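Local coordinates for protein anabena Tic22 (Anabaena sp., PDB 4EV1) that probably acts as a chaperone in protein transport associated with thylakoids, as a cyanobacterial member of the Tic22-like family, at residues E9-Y17 with L209-I219; F130-A141 with H179-D190. One frame throughout, in Å; residues are numbered along the deposited sequence.

Overall arrangement
Interaction 1 is mostly buried, with its centre about 8 Å from the centre of the chain, and brings the N-terminal helix 4-11 and strand 15-20 against strand 207-210 and helix 213-220 near the other end of the chain. Interaction 2, partly buried at about 15 Å, pairs strands 134-139 and 183-188. Their chemistry differs accordingly: apolar packing, buried hydroxyls and bridging waters join loop, strand and helix in the first, whereas a backbone ladder and a salt bridge join two strands in the second. The two meet at Leu209, whose CD2 lies 3.5 Å from Met135 CE and equally close to Ile189 CD1, giving them a shared apolar boundary.

Interaction 1: E9-Y17 with L209-I219; sequences EKLDSVPIY and LVPSPESREYI. With EDO (1,2-ethanediol), chain G.
Leu209 packs between Leu11 and Val14, on the type I turn from Leu11 to Val14. The backbone sets its CB against Val14 CG2, and chi1 (-75°, CG anti to the carbonyl carbon) together with chi2 brings CD2 there. The Leu209 and Val14 side chains cross at about a right angle, Val14 CG2 lying 3.6 Å from Leu209 CB, while Leu11 runs alongside Leu209 and their CD2 atoms approach to 4.0 Å. Pro15 is set across Pro211, its CD 3.8 Å from Pro211 CB. Pro15 CG meets Ile219 CD1 at 3.7 Å, so one proline bridges the loop and the helix beyond it. The phenol of Tyr17 reaches helix 213-220 by its edge: OH stands 2.8 Å from Ser215 OG, which lies in the ring plane. Tyr218 lies alongside with its side chain pointing the opposite way, Tyr17 CE1 4.1 Å from Tyr218 CD2, and Arg51 flanks both tyrosines. Ser212 is the helix N-cap, its OG accepting from Ser215 N at 3.1 Å.

Waters complete the join. One is held by Lys10 O, Ser13 OG and Leu209 N; another donates to Pro15 O, at 2.7 Å, and accepts from Ser215 OG. Interlocking apolar groups thus fasten the segments, strand 15-17 nearly perpendicular to helix 213-219 (97°), while the waters link backbone and hydroxyl groups across them and the buried Tyr17, Pro15 and Ser215 meet polar partners.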
loop_
_atom_site.group_PDB
_atom_site.type_symbol
_atom_site.label_atom_id
_atom_site.label_comp_id
_atom_site.label_asym_id
_atom_site.label_seq_id
_atom_site.Cartn_x
_atom_site.Cartn_y
_atom_site.Cartn_z
ATOM N N GLU A 9 9.220 -1.608 -9.711
ATOM C CA GLU A 9 8.577 -2.831 -10.191
ATOM C C GLU A 9 8.077 -3.721 -9.056
ATOM O O GLU A 9 7.110 -4.442 -9.243
ATOM C CB GLU A 9 9.530 -3.650 -11.055
ATOM C CG GLU A 9 9.811 -3.035 -12.394
ATOM C CD GLU A 9 10.936 -3.763 -13.143
ATOM O OE1 GLU A 9 11.225 -4.944 -12.804
ATOM O OE2 GLU A 9 11.518 -3.147 -14.067
ATOM N N LYS A 10 8.744 -3.672 -7.899
ATOM C CA LYS A 10 8.294 -4.396 -6.708
ATOM C C LYS A 10 7.023 -3.739 -6.176
ATOM O O LYS A 10 6.038 -4.412 -5.904
ATOM C CB LYS A 10 9.379 -4.436 -5.621
ATOM C CG LYS A 10 10.579 -5.382 -5.945
ATOM C CD LYS A 10 11.466 -5.542 -4.757
ATOM C CE LYS A 10 12.668 -6.403 -5.062
ATOM N NZ LYS A 10 12.240 -7.726 -5.540
ATOM N N LEU A 11 7.067 -2.429 -6.030
ATOM C CA LEU A 11 5.901 -1.664 -5.570
ATOM C C LEU A 11 4.692 -1.786 -6.505
ATOM O O LEU A 11 3.532 -1.750 -6.049
ATOM C CB LEU A 11 6.271 -0.184 -5.404
ATOM C CG LEU A 11 7.285 0.153 -4.334
ATOM C CD1 LEU A 11 7.690 1.661 -4.352
ATOM C CD2 LEU A 11 6.800 -0.291 -2.949
ATOM N N ASP A 12 4.941 -1.896 -7.805
ATOM C CA ASP A 12 3.879 -1.987 -8.804
ATOM C C ASP A 12 2.964 -3.217 -8.676
ATOM O O ASP A 12 1.890 -3.253 -9.273
ATOM C CB ASP A 12 4.457 -1.979 -10.225
ATOM C CG ASP A 12 4.788 -0.582 -10.741
ATOM O OD1 ASP A 12 4.511 0.416 -10.065
ATOM O OD2 ASP A 12 5.325 -0.486 -11.868
ATOM N N SER A 13 3.384 -4.217 -7.915
ATOM C CA SER A 13 2.508 -5.367 -7.623
ATOM C C SER A 13 1.222 -4.923 -6.952
ATOM O O SER A 13 0.245 -5.627 -6.988
ATOM C CB SER A 13 3.177 -6.293 -6.624
ATOM O OG SER A 13 4.207 -7.014 -7.229
ATOM N N VAL A 14 1.302 -3.803 -6.234
ATOM C CA VAL A 14 0.252 -3.379 -5.313
ATOM C C VAL A 14 -0.592 -2.324 -6.005
ATOM O O VAL A 14 -0.074 -1.257 -6.359
ATOM C CB VAL A 14 0.872 -2.811 -4.036
ATOM C CG1 VAL A 14 -0.174 -2.400 -3.035
ATOM C CG2 VAL A 14 1.865 -3.834 -3.394
ATOM N N PRO A 15 -1.881 -2.590 -6.190
ATOM C CA PRO A 15 -2.739 -1.521 -6.721
ATOM C C PRO A 15 -3.194 -0.543 -5.623
ATOM O O PRO A 15 -3.464 -0.936 -4.502
ATOM C CB PRO A 15 -3.929 -2.273 -7.311
ATOM C CG PRO A 15 -4.041 -3.476 -6.513
ATOM C CD PRO A 15 -2.641 -3.824 -5.952
ATOM N N ILE A 16 -3.277 0.732 -5.983
ATOM C CA ILE A 16 -3.726 1.759 -5.103
ATOM C C ILE A 16 -4.973 2.294 -5.772
ATOM O O ILE A 16 -5.001 2.450 -6.992
ATOM C CB ILE A 16 -2.658 2.870 -4.998
ATOM C CG1 ILE A 16 -1.342 2.279 -4.458
ATOM C CG2 ILE A 16 -3.176 4.071 -4.143
ATOM C CD1 ILE A 16 -1.365 1.772 -3.029
ATOM N N TYR A 17 -6.009 2.577 -5.013
ATOM C CA TYR A 17 -7.291 3.074 -5.611
ATOM C C TYR A 17 -7.478 4.588 -5.358
ATOM O O TYR A 17 -7.448 5.031 -4.239
ATOM C CB TYR A 17 -8.419 2.234 -5.049
ATOM C CG TYR A 17 -8.182 0.771 -5.308
ATOM C CD1 TYR A 17 -8.344 0.244 -6.574
ATOM C CD2 TYR A 17 -7.744 -0.071 -4.312
ATOM C CE1 TYR A 17 -8.111 -1.088 -6.835
ATOM C CE2 TYR A 17 -7.483 -1.427 -4.570
ATOM C CZ TYR A 17 -7.663 -1.922 -5.861
ATOM O OH TYR A 17 -7.438 -3.258 -6.148
ATOM N N LEU A 209 5.959 -7.845 -2.794
ATOM C CA LEU A 209 4.792 -7.341 -2.082
ATOM C C LEU A 209 3.562 -8.046 -2.600
ATOM O O LEU A 209 3.352 -8.092 -3.794
ATOM C CB LEU A 209 4.608 -5.835 -2.309
ATOM C CG LEU A 209 5.611 -4.999 -1.518
ATOM C CD1 LEU A 209 6.954 -4.999 -2.179
ATOM C CD2 LEU A 209 5.055 -3.576 -1.348
ATOM N N VAL A 210 2.752 -8.584 -1.693
ATOM C CA VAL A 210 1.570 -9.348 -2.076
ATOM C C VAL A 210 0.333 -8.539 -1.633
ATOM O O VAL A 210 0.079 -8.372 -0.434
ATOM C CB VAL A 210 1.565 -10.762 -1.433
ATOM C CG1 VAL A 210 0.336 -11.535 -1.855
ATOM C CG2 VAL A 210 2.858 -11.563 -1.816
ATOM N N PRO A 211 -0.417 -7.982 -2.599
ATOM C CA PRO A 211 -1.611 -7.262 -2.187
ATOM C C PRO A 211 -2.742 -8.152 -1.665
ATOM O O PRO A 211 -2.639 -9.358 -1.634
ATOM C CB PRO A 211 -2.024 -6.554 -3.456
ATOM C CG PRO A 211 -1.578 -7.490 -4.549
ATOM C CD PRO A 211 -0.324 -8.123 -4.064
ATOM N N SER A 212 -3.821 -7.530 -1.236
ATOM C CA SER A 212 -4.902 -8.215 -0.556
ATOM C C SER A 212 -5.618 -9.179 -1.505
ATOM O O SER A 212 -5.448 -9.067 -2.715
ATOM C CB SER A 212 -5.910 -7.177 -0.127
ATOM O OG SER A 212 -6.549 -6.635 -1.304
ATOM N N PRO A 213 -6.364 -10.158 -0.963
ATOM C CA PRO A 213 -7.055 -11.100 -1.859
ATOM C C PRO A 213 -7.993 -10.380 -2.833
ATOM O O PRO A 213 -8.116 -10.793 -4.001
ATOM C CB PRO A 213 -7.867 -11.995 -0.904
ATOM C CG PRO A 213 -7.204 -11.913 0.384
ATOM C CD PRO A 213 -6.506 -10.546 0.454
ATOM N N GLU A 214 -8.639 -9.338 -2.342
ATOM C CA GLU A 214 -9.561 -8.565 -3.161
ATOM C C GLU A 214 -8.859 -7.874 -4.330
ATOM O O GLU A 214 -9.368 -7.868 -5.444
ATOM C CB GLU A 214 -10.307 -7.542 -2.320
ATOM C CG GLU A 214 -11.212 -8.148 -1.240
ATOM C CD GLU A 214 -10.492 -8.671 0.052
ATOM O OE1 GLU A 214 -9.283 -8.440 0.293
ATOM O OE2 GLU A 214 -11.188 -9.333 0.864
ATOM N N SER A 215 -7.682 -7.305 -4.069
ATOM C CA SER A 215 -6.883 -6.664 -5.127
ATOM C C SER A 215 -6.345 -7.693 -6.129
ATOM O O SER A 215 -6.238 -7.416 -7.324
ATOM C CB SER A 215 -5.755 -5.832 -4.492
ATOM O OG SER A 215 -6.279 -4.592 -4.039
ATOM N N ARG A 216 -5.926 -8.859 -5.630
ATOM C CA ARG A 216 -5.400 -9.910 -6.517
ATOM C C ARG A 216 -6.493 -10.362 -7.492
ATOM O O ARG A 216 -6.234 -10.491 -8.688
ATOM C CB ARG A 216 -4.896 -11.120 -5.716
ATOM C CG ARG A 216 -3.618 -10.822 -4.927
ATOM C CD ARG A 216 -2.936 -12.099 -4.529
ATOM N NE ARG A 216 -3.809 -13.053 -3.807
ATOM C CZ ARG A 216 -3.980 -13.088 -2.483
ATOM N NH1 ARG A 216 -3.422 -12.174 -1.688
ATOM N NH2 ARG A 216 -4.736 -14.038 -1.929
ATOM N N GLU A 217 -7.692 -10.574 -6.959
ATOM C CA GLU A 217 -8.880 -10.940 -7.726
ATOM C C GLU A 217 -9.231 -9.830 -8.737
ATOM O O GLU A 217 -9.403 -10.113 -9.908
ATOM C CB GLU A 217 -10.060 -11.175 -6.780
ATOM C CG GLU A 217 -11.400 -11.569 -7.476
ATOM C CD GLU A 217 -12.588 -11.761 -6.501
ATOM O OE1 GLU A 217 -12.514 -11.358 -5.321
ATOM O OE2 GLU A 217 -13.635 -12.282 -6.947
ATOM N N TYR A 218 -9.288 -8.582 -8.287
ATOM C CA TYR A 218 -9.566 -7.464 -9.184
ATOM C C TYR A 218 -8.578 -7.387 -10.340
ATOM O O TYR A 218 -8.975 -7.172 -11.489
ATOM C CB TYR A 218 -9.553 -6.148 -8.426
ATOM C CG TYR A 218 -9.785 -4.957 -9.301
ATOM C CD1 TYR A 218 -11.043 -4.731 -9.846
ATOM C CD2 TYR A 218 -8.753 -4.084 -9.613
ATOM C CE1 TYR A 218 -11.275 -3.676 -10.655
ATOM C CE2 TYR A 218 -8.981 -2.991 -10.452
ATOM C CZ TYR A 218 -10.239 -2.797 -10.957
ATOM O OH TYR A 218 -10.517 -1.765 -11.800
ATOM N N ILE A 219 -7.289 -7.542 -10.022
ATOM C CA ILE A 219 -6.225 -7.435 -11.003
ATOM C C ILE A 219 -6.370 -8.526 -12.049
ATOM O O ILE A 219 -6.163 -8.252 -13.220
ATOM C CB ILE A 219 -4.821 -7.509 -10.359
ATOM C CG1 ILE A 219 -4.457 -6.201 -9.705
ATOM C CG2 ILE A 219 -3.735 -7.852 -11.385
ATOM C CD1 ILE A 219 -3.331 -6.390 -8.689
HETATM C C1 EDO G . -9.526 -5.053 0.334
HETATM O O1 EDO G . -9.077 -5.610 1.560
HETATM C C2 EDO G . -8.354 -5.197 -0.627
HETATM O O2 EDO G . -7.378 -4.141 -0.607
HETATM O O HOH W 1 6.403 -6.991 -5.443
HETATM O O HOH W 2 -4.548 -2.706 -2.737
HETATM O O HOH W 3 -9.712 -4.724 -5.554
#

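Interaction 2: F130-A141 with H179-D190; sequences FKSVPMFAVRFA and HPKADIQVLDID
Asp183 O is approached by two donors of the facing strand: Arg139 N, in a nearly straight hydrogen bond of 2.7 Å (171° at the hydrogen), and Val138 CA, in a weaker C-H...O contact. This is one rung of an antiparallel ladder in which Met135 with Leu187, Ala137 with Gln185 and Arg139 with Asp183 are the hydrogen-bonded pairs. The side chains of all three pairs lie on one face, and there Arg139 grips the Asp183 carboxylate side-on. Arg139 NE reaches Asp183 OD1 at 3.1 Å and Arg139 NH2 reaches Asp183 OD2 at 3.0 Å, both through syn lone pairs, with the guanidinium and carboxylate planes 2° apart. The bend at chi3 (-76°) turns the guanidinium over Gln185, whose CB sits above its centre and whose amide stacks on it, while Gln185 OE1 bonds to Tyr146. A leucine in place of Arg139 would probably leave the Asp183 carboxylate without its charge partner and uncover the flat side of the Gln185 amide.

The other face is apolar, Phe136 CB meeting Ile184 CG2 at 3.6 Å. At one end Phe140 directs its ring edge at the face of His179, CD1 standing 3.5 Å from His179 CE1. At the other, Met135 SD packs on Ile189 CD1, and Ile189 N donates to Val133 O, carrying the pairing into helix 189-198. Two strands distant in sequence thus form an antiparallel ladder with one face on helices 110-121 and 165-175; the other packs apolar groups on strand 156-162 and carries the ion pair at its Arg139 end.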
loop_
_atom_site.group_PDB
_atom_site.type_symbol
_atom_site.label_atom_id
_atom_site.label_comp_id
_atom_site.label_asym_id
_atom_site.label_seq_id
_atom_site.Cartn_x
_atom_site.Cartn_y
_atom_site.Cartn_z
ATOM N N PHE A 130 -1.722 2.685 15.116
ATOM C CA PHE A 130 -0.812 2.301 14.024
ATOM C C PHE A 130 -0.726 3.345 12.896
ATOM O O PHE A 130 -1.733 3.728 12.296
ATOM C CB PHE A 130 -1.190 0.944 13.427
ATOM C CG PHE A 130 -0.076 0.305 12.640
ATOM C CD1 PHE A 130 0.906 -0.432 13.283
ATOM C CD2 PHE A 130 0.002 0.465 11.253
ATOM C CE1 PHE A 130 1.951 -1.034 12.556
ATOM C CE2 PHE A 130 1.037 -0.122 10.518
ATOM C CZ PHE A 130 2.018 -0.873 11.163
ATOM N N LYS A 131 0.500 3.775 12.609
ATOM C CA LYS A 131 0.765 4.675 11.491
ATOM C C LYS A 131 1.160 3.929 10.209
ATOM O O LYS A 131 1.826 2.889 10.228
ATOM C CB LYS A 131 1.872 5.676 11.862
ATOM C CG LYS A 131 1.587 6.492 13.131
ATOM C CD LYS A 131 2.876 7.091 13.693
ATOM C CE LYS A 131 2.602 8.215 14.675
ATOM N NZ LYS A 131 3.906 8.728 15.200
ATOM N N SER A 132 0.737 4.478 9.097
ATOM C CA SER A 132 1.121 3.974 7.778
ATOM C C SER A 132 0.353 2.690 7.450
ATOM O O SER A 132 -0.535 2.248 8.204
ATOM C CB SER A 132 2.657 3.762 7.688
ATOM O OG SER A 132 3.086 3.592 6.336
ATOM N N VAL A 133 0.715 2.101 6.318
ATOM C CA VAL A 133 0.051 0.898 5.804
ATOM C C VAL A 133 0.815 -0.294 6.345
ATOM O O VAL A 133 1.998 -0.405 6.102
ATOM C CB VAL A 133 0.120 0.834 4.281
ATOM C CG1 VAL A 133 -0.594 -0.410 3.740
ATOM C CG2 VAL A 133 -0.520 2.115 3.650
ATOM N N PRO A 134 0.155 -1.179 7.105
ATOM C CA PRO A 134 0.947 -2.298 7.621
ATOM C C PRO A 134 1.230 -3.350 6.551
ATOM O O PRO A 134 0.570 -3.374 5.495
ATOM C CB PRO A 134 0.064 -2.898 8.724
ATOM C CG PRO A 134 -1.300 -2.460 8.415
ATOM C CD PRO A 134 -1.221 -1.173 7.612
ATOM N N MET A 135 2.267 -4.134 6.813
ATOM C CA MET A 135 2.586 -5.343 6.047
ATOM C C MET A 135 2.965 -6.456 7.043
ATOM O O MET A 135 3.378 -6.190 8.180
ATOM C CB MET A 135 3.731 -5.076 5.087
ATOM C CG MET A 135 3.494 -3.909 4.126
ATOM S SD MET A 135 4.762 -3.789 2.840
ATOM C CE MET A 135 4.193 -4.991 1.712
ATOM N N PHE A 136 2.857 -7.700 6.610
ATOM C CA PHE A 136 3.000 -8.810 7.509
ATOM C C PHE A 136 3.958 -9.786 6.911
ATOM O O PHE A 136 3.792 -10.157 5.752
ATOM C CB PHE A 136 1.650 -9.461 7.762
ATOM C CG PHE A 136 0.590 -8.476 8.169
ATOM C CD1 PHE A 136 -0.200 -7.860 7.219
ATOM C CD2 PHE A 136 0.410 -8.134 9.504
ATOM C CE1 PHE A 136 -1.169 -6.937 7.584
ATOM C CE2 PHE A 136 -0.570 -7.223 9.876
ATOM C CZ PHE A 136 -1.360 -6.624 8.904
ATOM N N ALA A 137 4.955 -10.209 7.707
ATOM C CA ALA A 137 5.963 -11.122 7.191
ATOM C C ALA A 137 6.110 -12.261 8.178
ATOM O O ALA A 137 6.201 -12.032 9.405
ATOM C CB ALA A 137 7.303 -10.390 6.984
ATOM N N VAL A 138 6.110 -13.480 7.649
ATOM C CA VAL A 138 6.221 -14.667 8.482
ATOM C C VAL A 138 7.677 -14.982 8.785
ATOM O O VAL A 138 8.517 -14.940 7.898
ATOM C CB VAL A 138 5.545 -15.856 7.821
ATOM C CG1 VAL A 138 5.789 -17.178 8.621
ATOM C CG2 VAL A 138 4.067 -15.539 7.698
ATOM N N ARG A 139 7.960 -15.286 10.046
ATOM C CA ARG A 139 9.331 -15.599 10.453
ATOM C C ARG A 139 9.337 -16.955 11.075
ATOM O O ARG A 139 8.343 -17.367 11.674
ATOM C CB ARG A 139 9.845 -14.606 11.481
ATOM C CG ARG A 139 9.785 -13.156 11.063
ATOM C CD ARG A 139 10.436 -12.299 12.116
ATOM N NE ARG A 139 9.596 -12.122 13.292
ATOM C CZ ARG A 139 9.781 -11.177 14.213
ATOM N NH1 ARG A 139 10.781 -10.307 14.109
ATOM N NH2 ARG A 139 8.944 -11.097 15.243
ATOM N N PHE A 140 10.460 -17.646 10.940
ATOM C CA PHE A 140 10.653 -18.937 11.602
ATOM C C PHE A 140 10.531 -18.812 13.145
ATOM O O PHE A 140 10.022 -19.724 13.818
ATOM C CB PHE A 140 12.012 -19.535 11.211
ATOM C CG PHE A 140 12.090 -20.000 9.771
ATOM C CD1 PHE A 140 11.381 -21.125 9.351
ATOM C CD2 PHE A 140 12.841 -19.318 8.846
ATOM C CE1 PHE A 140 11.418 -21.539 8.022
ATOM C CE2 PHE A 140 12.889 -19.734 7.519
ATOM C CZ PHE A 140 12.190 -20.840 7.110
ATOM N N ALA A 141 11.006 -17.691 13.680
ATOM C CA ALA A 141 10.882 -17.360 15.101
ATOM C C ALA A 141 11.227 -15.884 15.243
ATOM O O ALA A 141 11.868 -15.332 14.357
ATOM C CB ALA A 141 11.835 -18.232 15.968
ATOM N N HIS A 179 7.957 -25.559 12.711
ATOM C CA HIS A 179 8.559 -24.406 13.400
ATOM C C HIS A 179 7.569 -23.817 14.400
ATOM O O HIS A 179 6.911 -22.812 14.120
ATOM C CB HIS A 179 9.009 -23.346 12.391
ATOM C CG HIS A 179 9.983 -23.858 11.378
ATOM N ND1 HIS A 179 11.349 -23.802 11.561
ATOM C CD2 HIS A 179 9.785 -24.456 10.177
ATOM C CE1 HIS A 179 11.952 -24.336 10.511
ATOM N NE2 HIS A 179 11.025 -24.748 9.661
ATOM N N PRO A 180 7.441 -24.461 15.572
ATOM C CA PRO A 180 6.356 -24.092 16.502
ATOM C C PRO A 180 6.463 -22.682 17.067
ATOM O O PRO A 180 5.453 -22.144 17.524
ATOM C CB PRO A 180 6.480 -25.136 17.622
ATOM C CG PRO A 180 7.192 -26.287 16.986
ATOM C CD PRO A 180 8.165 -25.664 16.037
ATOM N N LYS A 181 7.665 -22.108 17.025
ATOM C CA LYS A 181 7.916 -20.722 17.421
ATOM C C LYS A 181 7.668 -19.685 16.298
ATOM O O LYS A 181 7.848 -18.479 16.512
ATOM C CB LYS A 181 9.357 -20.588 17.916
ATOM C CG LYS A 181 9.610 -21.296 19.270
ATOM C CD LYS A 181 11.081 -21.602 19.531
ATOM C CE LYS A 181 11.712 -20.692 20.588
ATOM N NZ LYS A 181 11.527 -19.250 20.262
ATOM N N ALA A 182 7.275 -20.149 15.110
ATOM C CA ALA A 182 7.018 -19.230 13.973
ATOM C C ALA A 182 6.004 -18.133 14.320
ATOM O O ALA A 182 5.075 -18.340 15.094
ATOM C CB ALA A 182 6.578 -20.001 12.731
ATOM N N ASP A 183 6.205 -16.938 13.766
ATOM C CA ASP A 183 5.275 -15.853 14.009
ATOM C C ASP A 183 5.173 -14.912 12.820
ATOM O O ASP A 183 5.897 -15.060 11.825
ATOM C CB ASP A 183 5.655 -15.085 15.273
ATOM C CG ASP A 183 6.817 -14.147 15.072
ATOM O OD1 ASP A 183 7.578 -14.303 14.100
ATOM O OD2 ASP A 183 6.984 -13.233 15.905
ATOM N N ILE A 184 4.265 -13.951 12.946
ATOM C CA ILE A 184 4.117 -12.902 11.943
ATOM C C ILE A 184 4.687 -11.607 12.509
ATOM O O ILE A 184 4.239 -11.160 13.552
ATOM C CB ILE A 184 2.641 -12.677 11.591
ATOM C CG1 ILE A 184 1.990 -13.988 11.145
ATOM C CG2 ILE A 184 2.529 -11.587 10.489
ATOM C CD1 ILE A 184 0.467 -13.892 10.891
ATOM N N GLN A 185 5.655 -11.004 11.814
ATOM C CA GLN A 185 6.142 -9.662 12.143
ATOM C C GLN A 185 5.307 -8.561 11.479
ATOM O O GLN A 185 5.003 -8.615 10.278
ATOM C CB GLN A 185 7.586 -9.474 11.690
ATOM C CG GLN A 185 8.277 -8.268 12.294
ATOM C CD GLN A 185 9.655 -8.015 11.719
ATOM O OE1 GLN A 185 10.032 -8.582 10.702
ATOM N NE2 GLN A 185 10.423 -7.155 12.380
ATOM N N VAL A 186 4.965 -7.553 12.278
ATOM C CA VAL A 186 4.318 -6.368 11.753
ATOM C C VAL A 186 5.368 -5.382 11.221
ATOM O O VAL A 186 6.319 -4.995 11.923
ATOM C CB VAL A 186 3.434 -5.701 12.787
ATOM C CG1 VAL A 186 2.768 -4.479 12.167
ATOM C CG2 VAL A 186 2.412 -6.686 13.236
ATOM N N LEU A 187 5.218 -5.034 9.947
ATOM C CA LEU A 187 6.063 -4.056 9.280
ATOM C C LEU A 187 5.148 -2.935 8.776
ATOM O O LEU A 187 3.941 -2.994 8.932
ATOM C CB LEU A 187 6.790 -4.690 8.091
ATOM C CG LEU A 187 7.716 -5.876 8.412
ATOM C CD1 LEU A 187 8.019 -6.692 7.169
ATOM C CD2 LEU A 187 9.007 -5.381 9.095
ATOM N N ASP A 188 5.738 -1.912 8.204
ATOM C CA ASP A 188 4.970 -0.944 7.441
ATOM C C ASP A 188 5.691 -0.564 6.175
ATOM O O ASP A 188 6.904 -0.721 6.071
ATOM C CB ASP A 188 4.591 0.286 8.265
ATOM C CG ASP A 188 5.758 1.080 8.681
ATOM O OD1 ASP A 188 6.521 1.492 7.808
ATOM O OD2 ASP A 188 5.906 1.342 9.896
ATOM N N ILE A 189 4.915 -0.109 5.201
ATOM C CA ILE A 189 5.428 0.133 3.857
ATOM C C ILE A 189 6.542 1.173 3.791
ATOM O O ILE A 189 7.467 1.043 2.993
ATOM C CB ILE A 189 4.293 0.521 2.889
ATOM C CG1 ILE A 189 4.786 0.488 1.449
ATOM C CG2 ILE A 189 3.761 1.901 3.194
ATOM C CD1 ILE A 189 5.015 -0.922 0.986
ATOM N N ASP A 190 6.464 2.208 4.609
ATOM C CA ASP A 190 7.552 3.207 4.649
ATOM C C ASP A 190 8.886 2.599 5.142
ATOM O O ASP A 190 9.926 2.848 4.591
ATOM C CB ASP A 190 7.146 4.381 5.530
ATOM C CG ASP A 190 5.996 5.187 4.921
ATOM O OD1 ASP A 190 6.259 5.873 3.922
ATOM O OD2 ASP A 190 4.839 5.098 5.420
#